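Local coordinates for protein extracellular ligand-binding receptor (Rhodopseudomonas palustris, PDB 4F06) that binds p-hydroxybenzoic acid, probably as the solute-binding protein of an ABC transporter that takes up lignin-derived aromatic acids, at residues Ala105-Thr110 / Gly152-Thr157; Asn126-Ala131 / Lys160-Ala165; Glu326-Pro331 / His335-Val340. All coordinates share one frame; numbering follows the deposited sequence. Where two conformers were deposited one is given.

Overall arrangement
Contact 1 lies at the cleft of a two-lobed periplasmic binding protein; contact 2 packs two helices of one lobe; contact 3 is a beta hairpin. Contact 1 joins the lobes, and the side chain of A105 is about 4 Å from bound p-hydroxybenzoic acid. Contact 2 shares helix 150-165 with contact 1, with centres about 13 Å apart. The two touch where A155 O meets T127 CG2 at 3.5 Å. The centre of contact 3 is about 17 Å from that of contact 1 and about 19 Å from that of contact 2. It meets contact 2 by packing, with N126 ND2 3.4 Å from V340 CG2.

Contact 1 (Ala105-Thr110 / Gly152-Thr157); sequences ATSSIT and GIDAET
D154 turns its CG beside its own backbone N (chi1 -87°), and this carries the carboxylate from helix 150-165 to the backbone of S107. S107 has a similar first torsion (chi1 -73°), which puts OG near water 1. The contact bridges the two lobes of a periplasmic binding protein fold. Residues 105-110 follow strand 99-101 of one lobe, and D154 belongs to the other.

The one direct hydrogen bond, from S107 N to D154 OD2, is 2.9 Å long and nearly straight, 168° at the hydrogen. S107 begins a 3-10 segment, so the carboxylate meets a backbone N-H at the start of that turn. The positive end of the turn would probably favour the negative charge of D154. OD2 of D154 also rests against T106, 3.4 Å from T106 CA and 3.5 Å from T106 CG2. The T106 side chain crosses that of D154 at about a right angle. T106 OG1 has a different partner, the hydroxyl of T82.

Two waters complete the bridge, and both carboxylate oxygens are engaged. Water 1 donates to S107 OG and to D154 OD2, both at 2.7 Å, with a long, weak contact to A105 O. S107 OG also bonds to D365 OD1, which links the contact to the C-terminal part of the chain.

A105, at the start of segment 105-110, is part of the ligand pocket, and its N bonds to O1' of p-hydroxybenzoic acid. The lobe-to-lobe bridge thus lies next to the bound ligand, consistent with a closed cleft. Water 2 accepts from S108 N and donates to D154 OD1 at 3.0 Å.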
loop_
_atom_site.group_PDB
_atom_site.type_symbol
_atom_site.label_atom_id
_atom_site.label_comp_id
_atom_site.label_asym_id
_atom_site.label_seq_id
_atom_site.Cartn_x
_atom_site.Cartn_y
_atom_site.Cartn_z
ATOM N N ALA A 105 -3.898 2.382 -4.273
ATOM C CA ALA A 105 -4.307 0.977 -4.152
ATOM C C ALA A 105 -5.712 0.741 -4.746
ATOM O O ALA A 105 -6.283 -0.349 -4.592
ATOM C CB ALA A 105 -4.280 0.574 -2.689
ATOM N N THR A 106 -6.313 1.723 -5.425
ATOM C CA THR A 106 -7.666 1.526 -6.016
ATOM C C THR A 106 -7.481 0.615 -7.248
ATOM O O THR A 106 -6.592 0.826 -8.095
ATOM C CB THR A 106 -8.272 2.888 -6.357
ATOM O OG1 THR A 106 -8.478 3.578 -5.112
ATOM C CG2 THR A 106 -9.628 2.773 -7.081
ATOM N N SER A 107 -8.360 -0.384 -7.370
ATOM C CA SER A 107 -8.153 -1.416 -8.414
ATOM C C SER A 107 -8.068 -0.815 -9.805
ATOM O O SER A 107 -7.206 -1.207 -10.584
ATOM C CB SER A 107 -9.285 -2.456 -8.383
ATOM O OG SER A 107 -9.176 -3.313 -7.269
ATOM N N SER A 108 -8.960 0.113 -10.145
ATOM C CA SER A 108 -9.051 0.593 -11.515
ATOM C C SER A 108 -7.860 1.423 -11.974
ATOM O O SER A 108 -7.785 1.733 -13.162
ATOM C CB SER A 108 -10.329 1.398 -11.731
ATOM O OG SER A 108 -10.284 2.557 -10.906
ATOM N N ILE A 109 -6.928 1.800 -11.088
ATOM C CA ILE A 109 -5.803 2.634 -11.537
ATOM C C ILE A 109 -5.083 1.956 -12.704
ATOM O O ILE A 109 -4.684 2.622 -13.651
ATOM C CB ILE A 109 -4.852 2.910 -10.372
ATOM C CG1 ILE A 109 -5.526 3.825 -9.332
ATOM C CG2 ILE A 109 -3.542 3.526 -10.888
ATOM C CD1 ILE A 109 -4.722 4.006 -8.052
ATOM N N THR A 110 -4.843 0.639 -12.647
ATOM C CA THR A 110 -4.073 -0.023 -13.718
ATOM C C THR A 110 -4.818 0.006 -15.057
ATOM O O THR A 110 -4.167 -0.119 -16.086
ATOM C CB THR A 110 -3.698 -1.470 -13.331
ATOM O OG1 THR A 110 -4.906 -2.160 -12.963
ATOM C CG2 THR A 110 -2.704 -1.529 -12.186
ATOM N N GLY A 152 -11.260 3.627 -0.172
ATOM C CA GLY A 152 -12.244 3.289 0.866
ATOM C C GLY A 152 -13.502 2.676 0.286
ATOM O O GLY A 152 -14.057 1.717 0.826
ATOM N N ILE A 153 -13.977 3.251 -0.832
ATOM C CA ILE A 153 -15.160 2.726 -1.526
ATOM C C ILE A 153 -14.881 1.306 -2.050
ATOM O O ILE A 153 -15.715 0.419 -1.863
ATOM C CB ILE A 153 -15.572 3.693 -2.651
ATOM C CG1 ILE A 153 -16.054 5.015 -2.017
ATOM C CG2 ILE A 153 -16.708 3.055 -3.461
ATOM C CD1 ILE A 153 -16.189 6.204 -2.967
ATOM N N ASP A 154 -13.678 1.052 -2.587
ATOM C CA ASP A 154 -13.314 -0.308 -2.993
ATOM C C ASP A 154 -13.357 -1.249 -1.766
ATOM O O ASP A 154 -13.878 -2.350 -1.834
ATOM C CB ASP A 154 -11.898 -0.374 -3.538
ATOM C CG ASP A 154 -11.746 -0.078 -5.016
ATOM O OD1 ASP A 154 -12.674 0.308 -5.718
ATOM O OD2 ASP A 154 -10.573 -0.161 -5.445
ATOM N N ALA A 155 -12.774 -0.833 -0.651
ATOM C CA ALA A 155 -12.718 -1.697 0.548
ATOM C C ALA A 155 -14.126 -2.016 1.044
ATOM O O ALA A 155 -14.427 -3.161 1.405
ATOM C CB ALA A 155 -11.921 -1.044 1.684
ATOM N N GLU A 156 -15.008 -0.997 1.092
ATOM C CA GLU A 156 -16.377 -1.240 1.512
ATOM C C GLU A 156 -17.056 -2.263 0.598
ATOM O O GLU A 156 -17.731 -3.184 1.086
ATOM C CB GLU A 156 -17.142 0.089 1.531
ATOM C CG GLU A 156 -18.627 -0.092 1.835
ATOM C CD GLU A 156 -19.395 1.208 1.782
ATOM O OE1 GLU A 156 -18.840 2.243 1.483
ATOM O OE2 GLU A 156 -20.630 1.154 1.989
ATOM N N THR A 157 -16.947 -2.074 -0.716
ATOM C CA THR A 157 -17.610 -2.958 -1.700
ATOM C C THR A 157 -17.064 -4.377 -1.554
ATOM O O THR A 157 -17.829 -5.351 -1.479
ATOM C CB THR A 157 -17.353 -2.415 -3.107
ATOM O OG1 THR A 157 -17.907 -1.097 -3.180
ATOM C CG2 THR A 157 -18.005 -3.332 -4.119
HETATM O O HOH W 1 -9.073 -2.348 -4.724
HETATM O O HOH W 2 -11.522 0.315 -8.475
#

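Contact 2 (Asn126-Ala131 / Lys160-Ala165); sequences NTVPAA and KKTFEA
T162 fits between V128 and A131, where helix 150-165 packs beside helix 123-136. Both helices belong to one alpha/beta lobe. Helix 150-165 forms the crossover of a beta-alpha-beta unit between the parallel strands 141-147 and 169-176.

The methyl of T162 does the closest touching: CG2 lies 3.5 Å from A131 CB. Its hydroxyl side faces the valine, with T162 OG1 3.6 Å from V128 CG2. The two side chains cross at about a right angle. A131 also meets the start of the next side chain, with A131 CB 4.1 Å from F163 CB. No hydrogen bond joins the two segments, and the packing is mainly apolar.

Outside this shell, T162 OG1 bonds to A158 O of its own helix. That bond helps fix the rotation of T162 (chi1 -53°) and leaves the methyl turned to A131. The F163 ring meets that of F159, with the planes at about 35°. The axes of the two short helical segments approach to 8.5 Å at a crossing angle of -25°. The small side chain of A131 suits this spacing. At the edge of the F163 ring, near its plane, A131 O lies 3.7 Å from F163 CD1.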
loop_
_atom_site.group_PDB
_atom_site.type_symbol
_atom_site.label_atom_id
_atom_site.label_comp_id
_atom_site.label_asym_id
_atom_site.label_seq_id
_atom_site.Cartn_x
_atom_site.Cartn_y
_atom_site.Cartn_z
ATOM N N ASN A 126 -6.385 -7.057 -0.334
ATOM C CA ASN A 126 -6.244 -7.232 1.110
ATOM C C ASN A 126 -7.586 -7.399 1.819
ATOM O O ASN A 126 -7.650 -8.034 2.888
ATOM C CB ASN A 126 -5.481 -6.061 1.751
ATOM C CG ASN A 126 -3.988 -6.050 1.435
ATOM O OD1 ASN A 126 -3.356 -4.956 1.229
ATOM N ND2 ASN A 126 -3.411 -7.216 1.446
ATOM N N THR A 127 -8.677 -6.861 1.259
ATOM C CA THR A 127 -9.973 -6.884 1.966
ATOM C C THR A 127 -10.709 -8.209 1.839
ATOM O O THR A 127 -11.399 -8.634 2.779
ATOM C CB THR A 127 -10.861 -5.726 1.465
ATOM O OG1 THR A 127 -10.234 -4.496 1.793
ATOM C CG2 THR A 127 -12.243 -5.758 2.141
ATOM N N VAL A 128 -10.606 -8.878 0.685
ATOM C CA VAL A 128 -11.322 -10.169 0.563
ATOM C C VAL A 128 -10.851 -11.123 1.683
ATOM O O VAL A 128 -11.704 -11.745 2.329
ATOM C CB VAL A 128 -11.143 -10.704 -0.873
ATOM C CG1 VAL A 128 -11.489 -12.199 -0.962
ATOM C CG2 VAL A 128 -12.023 -9.887 -1.836
ATOM N N PRO A 129 -9.524 -11.261 1.952
ATOM C CA PRO A 129 -9.144 -12.098 3.104
ATOM C C PRO A 129 -9.657 -11.585 4.450
ATOM O O PRO A 129 -9.963 -12.401 5.320
ATOM C CB PRO A 129 -7.601 -12.102 3.024
ATOM C CG PRO A 129 -7.335 -11.999 1.531
ATOM C CD PRO A 129 -8.360 -10.957 1.096
ATOM N N ALA A 130 -9.741 -10.266 4.644
ATOM C CA ALA A 130 -10.269 -9.736 5.902
ATOM C C ALA A 130 -11.686 -10.217 6.107
ATOM O O ALA A 130 -12.049 -10.568 7.248
ATOM C CB ALA A 130 -10.222 -8.216 5.920
ATOM N N ALA A 131 -12.506 -10.240 5.040
ATOM C CA ALA A 131 -13.900 -10.693 5.188
ATOM C C ALA A 131 -13.975 -12.188 5.478
ATOM O O ALA A 131 -14.856 -12.628 6.232
ATOM C CB ALA A 131 -14.692 -10.340 3.928
ATOM N N LYS A 160 -18.335 -5.925 1.886
ATOM C CA LYS A 160 -19.776 -6.270 1.830
ATOM C C LYS A 160 -19.971 -7.503 0.976
ATOM O O LYS A 160 -20.667 -8.439 1.424
ATOM C CB LYS A 160 -20.572 -5.140 1.181
ATOM C CG LYS A 160 -20.884 -4.001 2.084
ATOM C CD LYS A 160 -21.661 -2.937 1.301
ATOM C CE LYS A 160 -22.126 -1.804 2.210
ATOM N NZ LYS A 160 -22.995 -0.870 1.428
ATOM N N LYS A 161 -19.415 -7.531 -0.241
ATOM C CA LYS A 161 -19.709 -8.637 -1.148
ATOM C C LYS A 161 -19.206 -9.958 -0.574
ATOM O O LYS A 161 -19.899 -10.993 -0.631
ATOM C CB LYS A 161 -19.087 -8.365 -2.526
ATOM C CG LYS A 161 -19.841 -7.320 -3.338
ATOM C CD LYS A 161 -19.329 -7.145 -4.750
ATOM C CE LYS A 161 -20.155 -6.090 -5.470
ATOM N NZ LYS A 161 -19.699 -6.026 -6.886
ATOM N N THR A 162 -18.000 -9.933 -0.006
ATOM C CA THR A 162 -17.378 -11.206 0.440
ATOM C C THR A 162 -18.023 -11.685 1.737
ATOM O O THR A 162 -18.385 -12.850 1.866
ATOM C CB THR A 162 -15.859 -11.008 0.632
ATOM O OG1 THR A 162 -15.291 -10.450 -0.560
ATOM C CG2 THR A 162 -15.149 -12.290 1.001
ATOM N N PHE A 163 -18.178 -10.775 2.698
ATOM C CA PHE A 163 -18.773 -11.141 3.996
ATOM C C PHE A 163 -20.233 -11.600 3.849
ATOM O O PHE A 163 -20.652 -12.581 4.458
ATOM C CB PHE A 163 -18.621 -9.971 4.996
ATOM C CG PHE A 163 -18.973 -10.346 6.418
ATOM C CD1 PHE A 163 -18.252 -11.330 7.099
ATOM C CD2 PHE A 163 -19.978 -9.631 7.113
ATOM C CE1 PHE A 163 -18.568 -11.633 8.424
ATOM C CE2 PHE A 163 -20.261 -9.914 8.443
ATOM C CZ PHE A 163 -19.565 -10.926 9.093
ATOM N N GLU A 164 -20.997 -10.882 3.020
ATOM C CA GLU A 164 -22.400 -11.272 2.833
ATOM C C GLU A 164 -22.483 -12.605 2.084
ATOM O O GLU A 164 -23.373 -13.408 2.390
ATOM C CB GLU A 164 -23.203 -10.149 2.131
ATOM C CG GLU A 164 -23.293 -8.905 3.033
ATOM C CD GLU A 164 -23.828 -7.683 2.341
ATOM O OE1 GLU A 164 -24.460 -7.818 1.280
ATOM O OE2 GLU A 164 -23.594 -6.545 2.847
ATOM N N ALA A 165 -21.551 -12.922 1.180
ATOM C CA ALA A 165 -21.623 -14.206 0.502
ATOM C C ALA A 165 -21.343 -15.365 1.495
ATOM O O ALA A 165 -21.752 -16.490 1.244
ATOM C CB ALA A 165 -20.629 -14.233 -0.637
#

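Contact 3 (Glu326-Pro331 / His335-Val340); sequences EVSIDP and HITQNV
The imidazole of H335, whose backbone O accepts a bond from D330 N at 3.1 Å, tilted 33° from the carbonyl plane, carries I336 CG2 over one face. That I336 methyl CG2 stands 3.7 Å above the H335 ring plane, offset toward the rim. At the ring's edges, ND1 bonds to R118 NE and NE2 to Q125 OE1. The carboxylate of D330 is held by water 5, which donates to D330 OD2 and is 2.6 Å from T337 OG1. Its other oxygen, OD1, accepts from E332 N. D330 CG lies anti to the backbone N (chi1 -169°), which helps set OD2 on the side of that water. In the N339 amide, ND2 donates to water 4, which also accepts from E326 N. N339 ND2 bonds to Y341 OH and N339 OD1 to A362 N.

The backbones are antiparallel, with S328 and T337 a hydrogen-bonded pair. S328 N gives to T337 O at 3.1 Å. T337 N returns a bond to S328 O at 2.8 Å. Water 3 spans the far end, between E326 O and N339 N.

V327, I329, I336 and Q338 share the face opposite S328 and T337. I336 CD1 lies 3.7 Å from V327 CB, and I329 CD1 lies 4.0 Å from I336 CB. I336 lies at a slant across both V327 and I329. On the other face, S328 OG sits 3.6 Å from T337 CB.

Q338 OE1 bonds to R324 NH1. Q338 NE2 bonds to S120 O and Q125 OE1. The bonds of Q338 NE2 and of H335 tie the strand to the chain crossing from strand 116-118 to helix 123-136. The arrangement is a beta hairpin of strands 327-329 and 336-348, probably part of the interlobe hinge region of a periplasmic binding protein.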
loop_
_atom_site.group_PDB
_atom_site.type_symbol
_atom_site.label_atom_id
_atom_site.label_comp_id
_atom_site.label_asym_id
_atom_site.label_seq_id
_atom_site.Cartn_x
_atom_site.Cartn_y
_atom_site.Cartn_z
ATOM N N GLU A 326 6.758 -14.505 -1.994
ATOM C CA GLU A 326 6.789 -14.732 -3.455
ATOM C C GLU A 326 5.757 -13.840 -4.129
ATOM O O GLU A 326 4.631 -13.709 -3.627
ATOM C CB GLU A 326 6.531 -16.216 -3.740
ATOM C CG GLU A 326 7.597 -17.099 -3.118
ATOM C CD GLU A 326 7.633 -18.532 -3.578
ATOM O OE1 GLU A 326 6.614 -19.079 -4.057
ATOM O OE2 GLU A 326 8.712 -19.128 -3.400
ATOM N N VAL A 327 6.132 -13.212 -5.244
ATOM C CA VAL A 327 5.242 -12.278 -5.957
ATOM C C VAL A 327 5.391 -12.460 -7.449
ATOM O O VAL A 327 6.350 -13.070 -7.933
ATOM C CB VAL A 327 5.531 -10.807 -5.590
ATOM C CG1 VAL A 327 5.258 -10.536 -4.114
ATOM C CG2 VAL A 327 6.943 -10.405 -6.000
ATOM N N SER A 328 4.435 -11.918 -8.193
ATOM C CA SER A 328 4.578 -11.853 -9.642
ATOM C C SER A 328 3.791 -10.684 -10.177
ATOM O O SER A 328 2.887 -10.190 -9.475
ATOM C CB SER A 328 4.085 -13.163 -10.309
ATOM O OG SER A 328 2.722 -13.393 -9.976
ATOM N N ILE A 329 4.083 -10.241 -11.391
ATOM C CA ILE A 329 3.221 -9.224 -12.030
ATOM C C ILE A 329 2.262 -9.956 -12.975
ATOM O O ILE A 329 2.683 -10.596 -13.968
ATOM C CB ILE A 329 4.071 -8.217 -12.828
ATOM C CG1 ILE A 329 5.007 -7.422 -11.902
ATOM C CG2 ILE A 329 3.115 -7.286 -13.577
ATOM C CD1 ILE A 329 4.293 -6.686 -10.754
ATOM N N ASP A 330 0.982 -9.893 -12.680
ATOM C CA ASP A 330 -0.022 -10.518 -13.530
ATOM C C ASP A 330 -0.058 -9.808 -14.874
ATOM O O ASP A 330 -0.262 -8.622 -14.903
ATOM C CB ASP A 330 -1.380 -10.445 -12.830
ATOM C CG ASP A 330 -2.438 -11.311 -13.508
ATOM O OD1 ASP A 330 -2.537 -11.250 -14.722
ATOM O OD2 ASP A 330 -3.146 -12.098 -12.867
ATOM N N PRO A 331 0.140 -10.531 -16.011
ATOM C CA PRO A 331 0.137 -9.795 -17.305
ATOM C C PRO A 331 -1.210 -9.181 -17.644
ATOM O O PRO A 331 -1.258 -8.203 -18.384
ATOM C CB PRO A 331 0.442 -10.896 -18.370
ATOM C CG PRO A 331 1.121 -11.960 -17.602
ATOM C CD PRO A 331 0.516 -11.947 -16.188
ATOM N N HIS A 335 -0.838 -5.791 -12.143
ATOM C CA HIS A 335 -0.793 -5.651 -10.683
ATOM C C HIS A 335 -0.028 -6.812 -10.044
ATOM O O HIS A 335 -0.081 -7.959 -10.543
ATOM C CB HIS A 335 -2.226 -5.602 -10.120
ATOM C CG HIS A 335 -2.209 -5.400 -8.659
ATOM N ND1 HIS A 335 -1.773 -4.229 -8.072
ATOM C CD2 HIS A 335 -2.418 -6.305 -7.632
ATOM C CE1 HIS A 335 -1.730 -4.401 -6.736
ATOM N NE2 HIS A 335 -2.129 -5.655 -6.448
ATOM N N ILE A 336 0.640 -6.542 -8.927
ATOM C CA ILE A 336 1.423 -7.580 -8.206
ATOM C C ILE A 336 0.507 -8.593 -7.502
ATOM O O ILE A 336 -0.245 -8.255 -6.599
ATOM C CB ILE A 336 2.404 -6.866 -7.246
ATOM C CG1 ILE A 336 3.429 -7.858 -6.687
ATOM C CG2 ILE A 336 1.697 -6.050 -6.163
ATOM C CD1 ILE A 336 4.657 -7.196 -6.082
ATOM N N THR A 337 0.604 -9.871 -7.949
ATOM C CA THR A 337 -0.006 -10.977 -7.238
ATOM C C THR A 337 0.888 -11.347 -6.059
ATOM O O THR A 337 2.109 -11.427 -6.219
ATOM C CB THR A 337 -0.160 -12.165 -8.186
ATOM O OG1 THR A 337 -1.160 -11.795 -9.132
ATOM C CG2 THR A 337 -0.630 -13.433 -7.448
ATOM N N GLN A 338 0.313 -11.550 -4.882
ATOM C CA GLN A 338 1.135 -11.692 -3.677
ATOM C C GLN A 338 0.316 -12.343 -2.592
ATOM O O GLN A 338 -0.925 -12.310 -2.555
ATOM C CB GLN A 338 1.608 -10.308 -3.216
ATOM C CG GLN A 338 0.458 -9.343 -2.822
ATOM C CD GLN A 338 0.996 -7.940 -2.670
ATOM O OE1 GLN A 338 2.169 -7.767 -2.384
ATOM N NE2 GLN A 338 0.141 -6.912 -2.844
ATOM N N ASN A 339 1.020 -12.887 -1.599
ATOM C CA ASN A 339 0.336 -13.380 -0.389
ATOM C C ASN A 339 -0.316 -12.222 0.369
ATOM O O ASN A 339 0.196 -11.072 0.382
ATOM C CB ASN A 339 1.383 -13.970 0.559
ATOM C CG ASN A 339 2.128 -15.146 -0.032
ATOM O OD1 ASN A 339 1.700 -15.752 -1.041
ATOM N ND2 ASN A 339 3.241 -15.489 0.620
ATOM N N VAL A 340 -1.443 -12.521 1.007
ATOM C CA VAL A 340 -2.036 -11.621 2.005
ATOM C C VAL A 340 -2.015 -12.341 3.323
ATOM O O VAL A 340 -2.386 -13.532 3.378
ATOM C CB VAL A 340 -3.479 -11.212 1.578
ATOM C CG1 VAL A 340 -4.150 -10.382 2.676
ATOM C CG2 VAL A 340 -3.420 -10.422 0.262
HETATM O O HOH W 3 3.805 -12.748 -1.140
HETATM O O HOH W 4 5.912 -16.923 -0.241
HETATM O O HOH W 5 -2.069 -13.599 -10.824
#